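6-aminohexanoate-cyclic-dimer hydrolase (Arthrobacter sp., PDB 3A2Q) hydrolyses the cyclic dimer of 6-aminohexanoic acid, a nylon-6 by-product, to the linear dimer. Local coordinates at residues D5-A10 with P475-R480; I32-A37 with A159-P164; S163-G168 with L214-V219; T390-E395 with S443-P448. The protein carries 1 engineered substitution. All blocks are in the same frame, centred on the assembly; numbering follows the deposited sequence.

Interaction 1: residues D5-A10 with P475-R480; sequences DLWQDA and PWVARR
A chi1 of -161° puts CG of Trp7 opposite its backbone N and sends the indole across to residues 475-480, while the Arg480 side chain, extended from CG to NE, runs back over it. The result is a cation-pi pair: Trp7, in the type I beta turn Asp5 to Gln8, with Arg480, just after the type I turn Trp476 to Arg479. Arg480 CZ lies 3.8 Å from the centroid of the five-membered ring of Trp7. The guanidinium is tilted 32° from the ring plane, so the stack is not flat. Arg480 CD adds a CH-pi contact over the same ring, and Arg480 CG sits 3.7 Å from Trp7 CE2. At the edge, Trp7 NE1 donates to Val477 O at 3.0 Å with an N-H...O angle of 170°, in the plane of both the ring and the carbonyl. Face and edge together fix the rotation of the indole. Trp7 also makes a cation-pi contact with Arg217. With an alanine in place of Trp7, Val477 O would probably lose its donor, and the Arg480 guanidinium would be free to turn. Asp5 OD1 is 4.3 Å from Arg480 NH1, too far for a salt bridge, although the opposite charges may still attract. This surface packing joins the loop before helix 10-19 to the loop after helix 460-473. On the NE1 side of the indole, Trp7 CZ2 comes within 3.4 Å of Arg479 O.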
loop_
_atom_site.group_PDB
_atom_site.type_symbol
_atom_site.label_atom_id
_atom_site.label_comp_id
_atom_site.label_asym_id
_atom_site.label_seq_id
_atom_site.Cartn_x
_atom_site.Cartn_y
_atom_site.Cartn_z
ATOM N N ASP A 5 -3.040 9.736 24.175
ATOM C CA ASP A 5 -3.087 8.347 23.734
ATOM C C ASP A 5 -3.037 8.330 22.213
ATOM O O ASP A 5 -4.019 8.654 21.548
ATOM C CB ASP A 5 -4.369 7.673 24.232
ATOM C CG ASP A 5 -4.519 6.249 23.718
ATOM O OD1 ASP A 5 -3.501 5.530 23.633
ATOM O OD2 ASP A 5 -5.659 5.844 23.414
ATOM N N LEU A 6 -1.883 7.956 21.671
ATOM C CA LEU A 6 -1.689 7.917 20.229
ATOM C C LEU A 6 -2.327 6.710 19.539
ATOM O O LEU A 6 -2.160 6.530 18.334
ATOM C CB LEU A 6 -0.192 7.966 19.900
ATOM C CG LEU A 6 0.576 9.224 20.332
ATOM C CD1 LEU A 6 2.029 9.109 19.907
ATOM C CD2 LEU A 6 -0.059 10.456 19.708
ATOM N N TRP A 7 -3.055 5.886 20.287
ATOM C CA TRP A 7 -3.699 4.723 19.683
ATOM C C TRP A 7 -5.062 5.099 19.101
ATOM O O TRP A 7 -5.764 4.258 18.540
ATOM C CB TRP A 7 -3.863 3.591 20.703
ATOM C CG TRP A 7 -4.090 2.247 20.051
ATOM C CD1 TRP A 7 -5.168 1.421 20.217
ATOM C CD2 TRP A 7 -3.222 1.589 19.118
ATOM N NE1 TRP A 7 -5.023 0.290 19.445
ATOM C CE2 TRP A 7 -3.839 0.367 18.761
ATOM C CE3 TRP A 7 -1.983 1.913 18.548
ATOM C CZ2 TRP A 7 -3.258 -0.532 17.857
ATOM C CZ3 TRP A 7 -1.405 1.017 17.646
ATOM C CH2 TRP A 7 -2.047 -0.190 17.312
ATOM N N GLN A 8 -5.428 6.369 19.236
ATOM C CA GLN A 8 -6.693 6.875 18.707
ATOM C C GLN A 8 -6.493 7.055 17.200
ATOM O O GLN A 8 -5.386 7.364 16.765
ATOM C CB GLN A 8 -7.011 8.234 19.342
ATOM C CG GLN A 8 -6.980 8.246 20.865
ATOM C CD GLN A 8 -8.301 7.840 21.481
ATOM O OE1 GLN A 8 -9.263 8.606 21.469
ATOM N NE2 GLN A 8 -8.358 6.627 22.017
ATOM N N ASP A 9 -7.538 6.862 16.398
ATOM C CA ASP A 9 -7.365 7.039 14.958
ATOM C C ASP A 9 -7.288 8.521 14.600
ATOM O O ASP A 9 -7.391 9.381 15.472
ATOM C CB ASP A 9 -8.480 6.339 14.160
ATOM C CG ASP A 9 -9.860 6.897 14.438
ATOM O OD1 ASP A 9 -9.966 8.035 14.943
ATOM O OD2 ASP A 9 -10.845 6.193 14.130
ATOM N N ALA A 10 -7.093 8.820 13.319
ATOM C CA ALA A 10 -6.977 10.203 12.868
ATOM C C ALA A 10 -8.215 11.042 13.169
ATOM O O ALA A 10 -8.101 12.205 13.551
ATOM C CB ALA A 10 -6.670 10.242 11.375
ATOM N N PRO A 475 -13.929 -6.665 15.622
ATOM C CA PRO A 475 -13.053 -5.558 16.012
ATOM C C PRO A 475 -11.618 -5.999 16.294
ATOM O O PRO A 475 -11.385 -7.054 16.891
ATOM C CB PRO A 475 -13.750 -4.974 17.245
ATOM C CG PRO A 475 -14.525 -6.105 17.788
ATOM C CD PRO A 475 -15.061 -6.787 16.557
ATOM N N TRP A 476 -10.667 -5.176 15.864
ATOM C CA TRP A 476 -9.248 -5.473 16.031
ATOM C C TRP A 476 -8.494 -4.429 16.853
ATOM O O TRP A 476 -7.367 -4.661 17.288
ATOM C CB TRP A 476 -8.598 -5.590 14.649
ATOM C CG TRP A 476 -8.741 -4.348 13.812
ATOM C CD1 TRP A 476 -8.030 -3.181 13.934
ATOM C CD2 TRP A 476 -9.655 -4.145 12.727
ATOM N NE1 TRP A 476 -8.446 -2.272 12.991
ATOM C CE2 TRP A 476 -9.442 -2.836 12.238
ATOM C CE3 TRP A 476 -10.634 -4.941 12.120
ATOM C CZ2 TRP A 476 -10.175 -2.304 11.167
ATOM C CZ3 TRP A 476 -11.363 -4.411 11.053
ATOM C CH2 TRP A 476 -11.127 -3.104 10.592
ATOM N N VAL A 477 -9.119 -3.282 17.070
ATOM C CA VAL A 477 -8.492 -2.192 17.804
ATOM C C VAL A 477 -7.888 -2.587 19.162
ATOM O O VAL A 477 -6.945 -1.948 19.637
ATOM C CB VAL A 477 -9.501 -1.033 18.002
ATOM C CG1 VAL A 477 -10.609 -1.458 18.950
ATOM C CG2 VAL A 477 -8.781 0.202 18.506
ATOM N N ALA A 478 -8.422 -3.642 19.776
ATOM C CA ALA A 478 -7.934 -4.105 21.074
ATOM C C ALA A 478 -6.521 -4.680 21.011
ATOM O O ALA A 478 -5.795 -4.671 22.008
ATOM C CB ALA A 478 -8.886 -5.142 21.644
ATOM N N ARG A 479 -6.130 -5.177 19.841
ATOM C CA ARG A 479 -4.808 -5.773 19.676
ATOM C C ARG A 479 -3.718 -4.743 19.366
ATOM O O ARG A 479 -3.920 -3.825 18.569
ATOM C CB ARG A 479 -4.849 -6.838 18.572
ATOM C CG ARG A 479 -5.853 -7.965 18.825
ATOM C CD ARG A 479 -5.625 -9.146 17.879
ATOM N NE ARG A 479 -5.933 -8.828 16.486
ATOM C CZ ARG A 479 -7.151 -8.867 15.950
ATOM N NH1 ARG A 479 -8.200 -9.218 16.682
ATOM N NH2 ARG A 479 -7.322 -8.553 14.672
ATOM N N ARG A 480 -2.562 -4.905 20.008
ATOM C CA ARG A 480 -1.430 -4.000 19.810
ATOM C C ARG A 480 -0.122 -4.783 19.721
ATOM O O ARG A 480 0.042 -5.817 20.372
ATOM C CB ARG A 480 -1.327 -3.005 20.969
ATOM C CG ARG A 480 -2.564 -2.166 21.191
ATOM C CD ARG A 480 -2.301 -1.066 22.204
ATOM N NE ARG A 480 -3.527 -0.355 22.546
ATOM C CZ ARG A 480 -3.564 0.781 23.231
ATOM N NH1 ARG A 480 -2.436 1.338 23.649
ATOM N NH2 ARG A 480 -4.728 1.362 23.493
#

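Interaction 2: residues I32-A37 with A159-P164; sequences IAHVQA and AAALSP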
loop_
_atom_site.group_PDB
_atom_site.type_symbol
_atom_site.label_atom_id
_atom_site.label_comp_id
_atom_site.label_asym_id
_atom_site.label_seq_id
_atom_site.Cartn_x
_atom_site.Cartn_y
_atom_site.Cartn_z
ATOM N N ILE A 32 6.083 13.264 18.107
ATOM C CA ILE A 32 7.509 13.304 17.790
ATOM C C ILE A 32 8.322 12.555 18.850
ATOM O O ILE A 32 9.258 11.824 18.523
ATOM C CB ILE A 32 8.029 14.761 17.699
ATOM C CG1 ILE A 32 7.325 15.494 16.555
ATOM C CG2 ILE A 32 9.533 14.766 17.472
ATOM C CD1 ILE A 32 7.730 16.944 16.408
ATOM N N ALA A 33 7.958 12.737 20.116
ATOM C CA ALA A 33 8.658 12.070 21.207
ATOM C C ALA A 33 8.534 10.561 21.030
ATOM O O ALA A 33 9.517 9.825 21.144
ATOM C CB ALA A 33 8.062 12.491 22.545
ATOM N N HIS A 34 7.315 10.111 20.744
ATOM C CA HIS A 34 7.043 8.694 20.543
ATOM C C HIS A 34 7.884 8.151 19.391
ATOM O O HIS A 34 8.461 7.067 19.486
ATOM C CB HIS A 34 5.553 8.490 20.256
ATOM C CG HIS A 34 5.166 7.060 20.053
ATOM N ND1 HIS A 34 5.347 6.095 21.020
ATOM C CD2 HIS A 34 4.607 6.430 18.993
ATOM C CE1 HIS A 34 4.915 4.933 20.565
ATOM N NE2 HIS A 34 4.461 5.109 19.337
ATOM N N VAL A 35 7.956 8.911 18.303
ATOM C CA VAL A 35 8.736 8.508 17.136
ATOM C C VAL A 35 10.208 8.334 17.510
ATOM O O VAL A 35 10.839 7.336 17.159
ATOM C CB VAL A 35 8.623 9.560 16.004
ATOM C CG1 VAL A 35 9.569 9.219 14.869
ATOM C CG2 VAL A 35 7.197 9.614 15.489
ATOM N N GLN A 36 10.751 9.310 18.228
ATOM C CA GLN A 36 12.150 9.270 18.644
ATOM C C GLN A 36 12.482 8.054 19.506
ATOM O O GLN A 36 13.582 7.502 19.422
ATOM C CB GLN A 36 12.493 10.544 19.414
ATOM C CG GLN A 36 12.304 11.811 18.603
ATOM C CD GLN A 36 12.706 13.049 19.370
ATOM O OE1 GLN A 36 12.156 13.344 20.434
ATOM N NE2 GLN A 36 13.673 13.785 18.834
ATOM N N ALA A 37 11.526 7.638 20.327
ATOM C CA ALA A 37 11.711 6.500 21.220
ATOM C C ALA A 37 11.536 5.129 20.570
ATOM O O ALA A 37 12.345 4.222 20.780
ATOM C CB ALA A 37 10.757 6.626 22.402
ATOM N N ALA A 159 1.286 0.914 12.399
ATOM C CA ALA A 159 1.105 -0.174 13.351
ATOM C C ALA A 159 1.722 0.178 14.709
ATOM O O ALA A 159 1.257 -0.285 15.746
ATOM C CB ALA A 159 1.733 -1.445 12.806
ATOM N N ALA A 160 2.765 1.004 14.688
ATOM C CA ALA A 160 3.457 1.416 15.908
ATOM C C ALA A 160 3.010 2.788 16.402
ATOM O O ALA A 160 3.639 3.375 17.282
ATOM C CB ALA A 160 4.957 1.418 15.675
ATOM N N ALA A 161 1.929 3.295 15.823
ATOM C CA ALA A 161 1.370 4.588 16.203
ATOM C C ALA A 161 2.290 5.793 16.007
ATOM O O ALA A 161 2.182 6.781 16.734
ATOM C CB ALA A 161 0.888 4.534 17.649
ATOM N N LEU A 162 3.187 5.728 15.026
ATOM C CA LEU A 162 4.071 6.858 14.766
ATOM C C LEU A 162 3.238 7.927 14.054
ATOM O O LEU A 162 3.651 9.080 13.927
ATOM C CB LEU A 162 5.258 6.435 13.897
ATOM C CG LEU A 162 6.032 5.196 14.358
ATOM C CD1 LEU A 162 7.309 5.069 13.541
ATOM C CD2 LEU A 162 6.362 5.299 15.839
ATOM N N SER A 163 2.055 7.515 13.604
ATOM C CA SER A 163 1.086 8.372 12.921
ATOM C C SER A 163 -0.190 7.551 12.767
ATOM O O SER A 163 -0.130 6.327 12.650
ATOM C CB SER A 163 1.593 8.800 11.545
ATOM O OG SER A 163 2.581 9.807 11.655
ATOM N N PRO A 164 -1.359 8.208 12.779
ATOM C CA PRO A 164 -2.623 7.473 12.640
ATOM C C PRO A 164 -2.931 7.055 11.202
ATOM O O PRO A 164 -3.731 6.150 10.967
ATOM C CB PRO A 164 -3.655 8.451 13.192
ATOM C CG PRO A 164 -3.057 9.790 12.871
ATOM C CD PRO A 164 -1.595 9.613 13.164
#
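His34 NE2 donates to Ala160 O at 2.8 Å, with an N-H...O angle of 162°. The acceptor lies in the imidazole plane, and the donor approaches nearly along the C=O axis. The bond implies a proton on NE2. Beside it, His34 CD2 comes within 3.3 Å of Ala161 O. Two alkyl groups close in on the same end of the ring: Leu162 CD2 is 3.8 Å from His34 CD2, and Ala161 CB is 4.0 Å from His34 NE2. One helical position further on, Val35 CG2 packs 4.0 Å from Leu162 CB, and these two side chains cross at about a right angle. The imidazole reaches the loop because its CG is anti to the backbone N (chi1 -179°). The loop carbonyls are set out by a Schellman motif that ends helix 152-159. Ala161 is its C-prime residue, with a positive phi of 61°. Two residues on, Ser163 OG donates to Leu162 O at 2.6 Å. Around these residues, Leu6 touches His34, Trp7 touches Ala161, and Asn39 and Ile42 touch Leu162. Val35 also packs on Leu115 of strand 113-118 and on Phe50 of helix 50-59. The contact thus joins the middle of helix 24-42 to the turn through which the chain leaves helix 152-159 and enters strand 165-170.

Interaction 3: residues S163-G168 with L214-V219; sequences SPVAHG and LFARSV
Phe215 N donates to Ala166 O at 2.9 Å, the shortest direct hydrogen bond between the two segments. Ala166 N answers with a bond to Phe215 O at 3.2 Å, its donor lying 38° out of the carbonyl plane. The two residues form an antiparallel hydrogen-bonded pair, and His167 with Leu214 is the adjoining non-hydrogen-bonded pair. Val165 CA also approaches Phe215 O, at 3.2 Å. Beyond the paired strands, a water donates to Pro164 O at 2.7 Å and accepts from Arg217 N at 2.9 Å. Phe215 CG stands beside the backbone N (chi1 -77°). This turns the ring edge toward the partner strand, with Ala166 O in the ring plane and His167 O 4.0 Å from Phe215 CD2. Gly168 passes the same edge, where a beta carbon would clash with Phe215 CE2. The Phe215 side chain also touches Ser154 and Val158 of helix 152-159. A serine in place of Phe215 would probably leave a gap between Ala166, Gly168 and that helix. His167 NE2 bonds to Glu212, and His167 ND1 makes a weak bond to the backbone of Lys72, a charge-relay residue by similarity. The contact therefore borders the probable catalytic centre. Arg217 NH1 bonds to Val158 O. In the mixed sheet of this amidase-family enzyme, strand 165-170 runs between strands 68-72 and 211-216. Helix 152-159 covers the face carrying Ala166 and Phe215, and helix 219-229 packs against Val165, Leu214 and Ala216.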
loop_
_atom_site.group_PDB
_atom_site.type_symbol
_atom_site.label_atom_id
_atom_site.label_comp_id
_atom_site.label_asym_id
_atom_site.label_seq_id
_atom_site.Cartn_x
_atom_site.Cartn_y
_atom_site.Cartn_z
ATOM N N SER A 163 2.055 7.515 13.604
ATOM C CA SER A 163 1.086 8.372 12.921
ATOM C C SER A 163 -0.190 7.551 12.767
ATOM O O SER A 163 -0.130 6.327 12.650
ATOM C CB SER A 163 1.593 8.800 11.545
ATOM O OG SER A 163 2.581 9.807 11.655
ATOM N N PRO A 164 -1.359 8.208 12.779
ATOM C CA PRO A 164 -2.623 7.473 12.640
ATOM C C PRO A 164 -2.931 7.055 11.202
ATOM O O PRO A 164 -3.731 6.150 10.967
ATOM C CB PRO A 164 -3.655 8.451 13.192
ATOM C CG PRO A 164 -3.057 9.790 12.871
ATOM C CD PRO A 164 -1.595 9.613 13.164
ATOM N N VAL A 165 -2.292 7.723 10.247
ATOM C CA VAL A 165 -2.495 7.436 8.832
ATOM C C VAL A 165 -1.206 7.672 8.058
ATOM O O VAL A 165 -0.333 8.417 8.502
ATOM C CB VAL A 165 -3.595 8.336 8.228
ATOM C CG1 VAL A 165 -4.894 8.161 8.996
ATOM C CG2 VAL A 165 -3.155 9.781 8.252
ATOM N N ALA A 166 -1.092 7.044 6.893
ATOM C CA ALA A 166 0.098 7.200 6.075
ATOM C C ALA A 166 -0.191 6.878 4.623
ATOM O O ALA A 166 -1.189 6.229 4.298
ATOM C CB ALA A 166 1.206 6.295 6.589
ATOM N N HIS A 167 0.701 7.341 3.760
ATOM C CA HIS A 167 0.597 7.124 2.329
ATOM C C HIS A 167 1.515 5.986 1.882
ATOM O O HIS A 167 2.450 5.599 2.590
ATOM C CB HIS A 167 0.968 8.416 1.586
ATOM C CG HIS A 167 1.501 8.193 0.204
ATOM N ND1 HIS A 167 2.792 7.771 -0.037
ATOM C CD2 HIS A 167 0.910 8.305 -1.009
ATOM C CE1 HIS A 167 2.971 7.632 -1.339
ATOM N NE2 HIS A 167 1.844 7.950 -1.952
ATOM N N GLY A 168 1.229 5.461 0.696
ATOM C CA GLY A 168 2.021 4.401 0.116
ATOM C C GLY A 168 1.490 4.177 -1.281
ATOM O O GLY A 168 0.530 4.835 -1.689
ATOM N N LEU A 214 -3.695 4.050 0.705
ATOM C CA LEU A 214 -3.840 4.615 2.043
ATOM C C LEU A 214 -3.748 3.610 3.181
ATOM O O LEU A 214 -4.206 2.468 3.055
ATOM C CB LEU A 214 -5.190 5.327 2.129
ATOM C CG LEU A 214 -5.474 6.316 0.995
ATOM C CD1 LEU A 214 -6.956 6.657 0.971
ATOM C CD2 LEU A 214 -4.615 7.559 1.172
ATOM N N PHE A 215 -3.174 4.068 4.297
ATOM C CA PHE A 215 -2.995 3.275 5.513
ATOM C C PHE A 215 -3.704 3.961 6.676
ATOM O O PHE A 215 -3.639 5.178 6.802
ATOM C CB PHE A 215 -1.513 3.185 5.894
ATOM C CG PHE A 215 -0.717 2.222 5.074
ATOM C CD1 PHE A 215 -0.826 0.850 5.288
ATOM C CD2 PHE A 215 0.171 2.686 4.112
ATOM C CE1 PHE A 215 -0.055 -0.052 4.552
ATOM C CE2 PHE A 215 0.948 1.795 3.369
ATOM C CZ PHE A 215 0.835 0.425 3.591
ATOM N N ALA A 216 -4.349 3.168 7.531
ATOM C CA ALA A 216 -5.043 3.668 8.718
ATOM C C ALA A 216 -5.393 2.492 9.636
ATOM O O ALA A 216 -5.166 1.334 9.291
ATOM C CB ALA A 216 -6.316 4.422 8.320
ATOM N N ARG A 217 -5.939 2.787 10.813
ATOM C CA ARG A 217 -6.325 1.725 11.732
ATOM C C ARG A 217 -7.847 1.606 11.860
ATOM O O ARG A 217 -8.355 0.745 12.580
ATOM C CB ARG A 217 -5.683 1.937 13.111
ATOM C CG ARG A 217 -4.163 1.763 13.117
ATOM C CD ARG A 217 -3.630 1.646 14.539
ATOM N NE ARG A 217 -3.958 2.825 15.331
ATOM C CZ ARG A 217 -3.279 3.968 15.303
ATOM N NH1 ARG A 217 -2.212 4.103 14.525
ATOM N NH2 ARG A 217 -3.684 4.988 16.041
ATOM N N SER A 218 -8.576 2.469 11.158
ATOM C CA SER A 218 -10.035 2.413 11.189
ATOM C C SER A 218 -10.584 2.609 9.782
ATOM O O SER A 218 -9.955 3.254 8.943
ATOM C CB SER A 218 -10.611 3.492 12.111
ATOM O OG SER A 218 -10.417 4.786 11.568
ATOM N N VAL A 219 -11.766 2.063 9.528
ATOM C CA VAL A 219 -12.368 2.193 8.212
ATOM C C VAL A 219 -12.827 3.630 7.961
ATOM O O VAL A 219 -12.790 4.112 6.824
ATOM C CB VAL A 219 -13.554 1.217 8.046
ATOM C CG1 VAL A 219 -14.187 1.383 6.666
ATOM C CG2 VAL A 219 -13.065 -0.219 8.223
HETATM O O HOH W 1 -6.025 5.332 12.116
#

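Interaction 4: residues T390-E395 with S443-P448; sequences TRQTPE and SSDGMP
Thr393 CG2 meets Met447 CE at 4.2 Å in the buried, apolar half of this contact. Both residues direct their beta carbons at the opposite segment. At the other end of the contact, Gln392 OE1 comes within 3.6 Å of Ser443 CB. A chi2 of -77° bends the Gln392 chain and brings the amide there. No direct hydrogen bond joins the two segments. The 443-448 segment is the link of a beta hairpin between strands 435-442 and 448-455, with a type I turn from Ser443 to Gly446. Ser443 N bonds to Met447 O, and Ser443 OG takes the N-H of Met447 at 2.8 Å, so the turn is braced from within. Gly446 has a positive phi, which suits glycine. Toward the exposed Ser444 and Asp445, water takes over from packing. One water donates to both Gln392 OE1 and Asp445 OD2, each at 2.7 Å. The amide and carboxylate planes stand 56° apart and do not stack. A second water lies between Gln392 OE1 and Ser444 OG, though it has more acceptors nearby than protons, so not every bond can form at once. Gln392 NE2 is held by Asp274 and Glu276. Asp445 OD2 forms a salt bridge with Arg145, which also makes a weak bond to Thr393 O. Near the buried end, a third water accepts from Thr393 OG1 at 2.6 Å and donates to Pro448 O at 2.8 Å.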
loop_
_atom_site.group_PDB
_atom_site.type_symbol
_atom_site.label_atom_id
_atom_site.label_comp_id
_atom_site.label_asym_id
_atom_site.label_seq_id
_atom_site.Cartn_x
_atom_site.Cartn_y
_atom_site.Cartn_z
ATOM N N THR A 390 -0.643 -15.060 1.120
ATOM C CA THR A 390 -0.838 -16.510 1.112
ATOM C C THR A 390 0.108 -17.344 1.964
ATOM O O THR A 390 0.029 -18.576 1.947
ATOM C CB THR A 390 -0.756 -17.056 -0.319
ATOM O OG1 THR A 390 0.617 -17.097 -0.736
ATOM C CG2 THR A 390 -1.533 -16.160 -1.273
ATOM N N ARG A 391 0.985 -16.681 2.709
ATOM C CA ARG A 391 1.957 -17.367 3.553
ATOM C C ARG A 391 2.187 -16.648 4.870
ATOM O O ARG A 391 1.751 -15.513 5.062
ATOM C CB ARG A 391 3.297 -17.447 2.827
ATOM C CG ARG A 391 3.824 -16.074 2.424
ATOM C CD ARG A 391 5.309 -16.101 2.097
ATOM N NE ARG A 391 6.110 -16.438 3.271
ATOM C CZ ARG A 391 7.420 -16.667 3.235
ATOM N NH1 ARG A 391 8.074 -16.594 2.082
ATOM N NH2 ARG A 391 8.073 -16.971 4.349
ATOM N N GLN A 392 2.897 -17.320 5.770
ATOM C CA GLN A 392 3.246 -16.747 7.060
ATOM C C GLN A 392 4.249 -15.639 6.748
ATOM O O GLN A 392 4.880 -15.652 5.695
ATOM C CB GLN A 392 3.899 -17.813 7.945
ATOM C CG GLN A 392 2.963 -18.950 8.367
ATOM C CD GLN A 392 2.008 -18.538 9.479
ATOM O OE1 GLN A 392 2.423 -17.951 10.478
ATOM N NE2 GLN A 392 0.728 -18.855 9.316
ATOM N N THR A 393 4.399 -14.681 7.654
ATOM C CA THR A 393 5.320 -13.575 7.420
ATOM C C THR A 393 6.784 -14.020 7.465
ATOM O O THR A 393 7.216 -14.688 8.402
ATOM C CB THR A 393 5.058 -12.455 8.436
ATOM O OG1 THR A 393 3.735 -11.948 8.222
ATOM C CG2 THR A 393 6.069 -11.321 8.283
ATOM N N PRO A 394 7.557 -13.671 6.425
ATOM C CA PRO A 394 8.974 -14.036 6.349
ATOM C C PRO A 394 9.858 -13.333 7.377
ATOM O O PRO A 394 9.527 -12.257 7.872
ATOM C CB PRO A 394 9.358 -13.659 4.915
ATOM C CG PRO A 394 8.389 -12.565 4.567
ATOM C CD PRO A 394 7.100 -13.055 5.166
ATOM N N GLU A 395 10.986 -13.955 7.701
ATOM C CA GLU A 395 11.923 -13.356 8.641
ATOM C C GLU A 395 12.759 -12.342 7.864
ATOM O O GLU A 395 12.914 -12.466 6.645
ATOM C CB GLU A 395 12.856 -14.424 9.238
ATOM C CG GLU A 395 12.152 -15.498 10.044
ATOM C CD GLU A 395 13.118 -16.498 10.662
ATOM O OE1 GLU A 395 13.962 -17.049 9.925
ATOM O OE2 GLU A 395 13.031 -16.737 11.885
ATOM N N SER A 443 -1.828 -14.984 13.367
ATOM C CA SER A 443 -1.252 -16.319 13.224
ATOM C C SER A 443 -1.125 -16.936 14.609
ATOM O O SER A 443 -1.220 -16.232 15.616
ATOM C CB SER A 443 0.138 -16.233 12.607
ATOM O OG SER A 443 1.036 -15.670 13.548
ATOM N N SER A 444 -0.895 -18.244 14.664
ATOM C CA SER A 444 -0.760 -18.917 15.946
ATOM C C SER A 444 0.488 -18.441 16.692
ATOM O O SER A 444 0.608 -18.639 17.905
ATOM C CB SER A 444 -0.734 -20.436 15.761
ATOM O OG SER A 444 0.318 -20.850 14.910
ATOM N N ASP A 445 1.420 -17.803 15.987
ATOM C CA ASP A 445 2.604 -17.306 16.670
ATOM C C ASP A 445 2.609 -15.784 16.802
ATOM O O ASP A 445 3.664 -15.150 16.852
ATOM C CB ASP A 445 3.899 -17.844 16.022
ATOM C CG ASP A 445 4.147 -17.316 14.625
ATOM O OD1 ASP A 445 3.222 -16.763 13.998
ATOM O OD2 ASP A 445 5.294 -17.478 14.146
ATOM N N GLY A 446 1.400 -15.214 16.851
ATOM C CA GLY A 446 1.219 -13.786 17.055
ATOM C C GLY A 446 1.458 -12.761 15.962
ATOM O O GLY A 446 1.598 -11.571 16.265
ATOM N N MET A 447 1.501 -13.195 14.706
ATOM C CA MET A 447 1.723 -12.278 13.594
ATOM C C MET A 447 0.394 -11.947 12.902
ATOM O O MET A 447 -0.424 -12.827 12.664
ATOM C CB MET A 447 2.687 -12.899 12.578
ATOM C CG MET A 447 4.084 -13.193 13.120
ATOM S SD MET A 447 4.851 -11.743 13.846
ATOM C CE MET A 447 5.214 -10.775 12.387
ATOM N N PRO A 448 0.171 -10.665 12.575
ATOM C CA PRO A 448 -1.075 -10.262 11.908
ATOM C C PRO A 448 -1.316 -10.945 10.562
ATOM O O PRO A 448 -0.379 -11.199 9.802
ATOM C CB PRO A 448 -0.919 -8.748 11.765
ATOM C CG PRO A 448 -0.017 -8.380 12.918
ATOM C CD PRO A 448 0.999 -9.493 12.901
HETATM O O HOH W 2 2.069 -19.592 13.003
HETATM O O HOH W 3 4.794 -17.066 11.495
HETATM O O HOH W 4 2.345 -10.531 9.965
#

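How the interactions relate
From the N terminus, the chain enters interaction 1 at residues 5-10, and this contact closes only at 475-480, so it encloses the other three. Interaction 2 opens on helix 24-42 and closes at 159-164. Interaction 3 begins there, sharing Ser163 and Pro164, and closes at 214-219. Interaction 4 follows in series, from 390-395 to 443-448. The first three form one cluster. Leu6 packs on His34, Trp7 on Ala159, and Asp9 and Trp476 reach Ser218 and Arg217 by probable hydrogen bonds. They tie both chain termini to helix 24-42 and the central sheet. Interaction 4 stands apart, over 20 Å away between centres, at a hairpin of the same sheet.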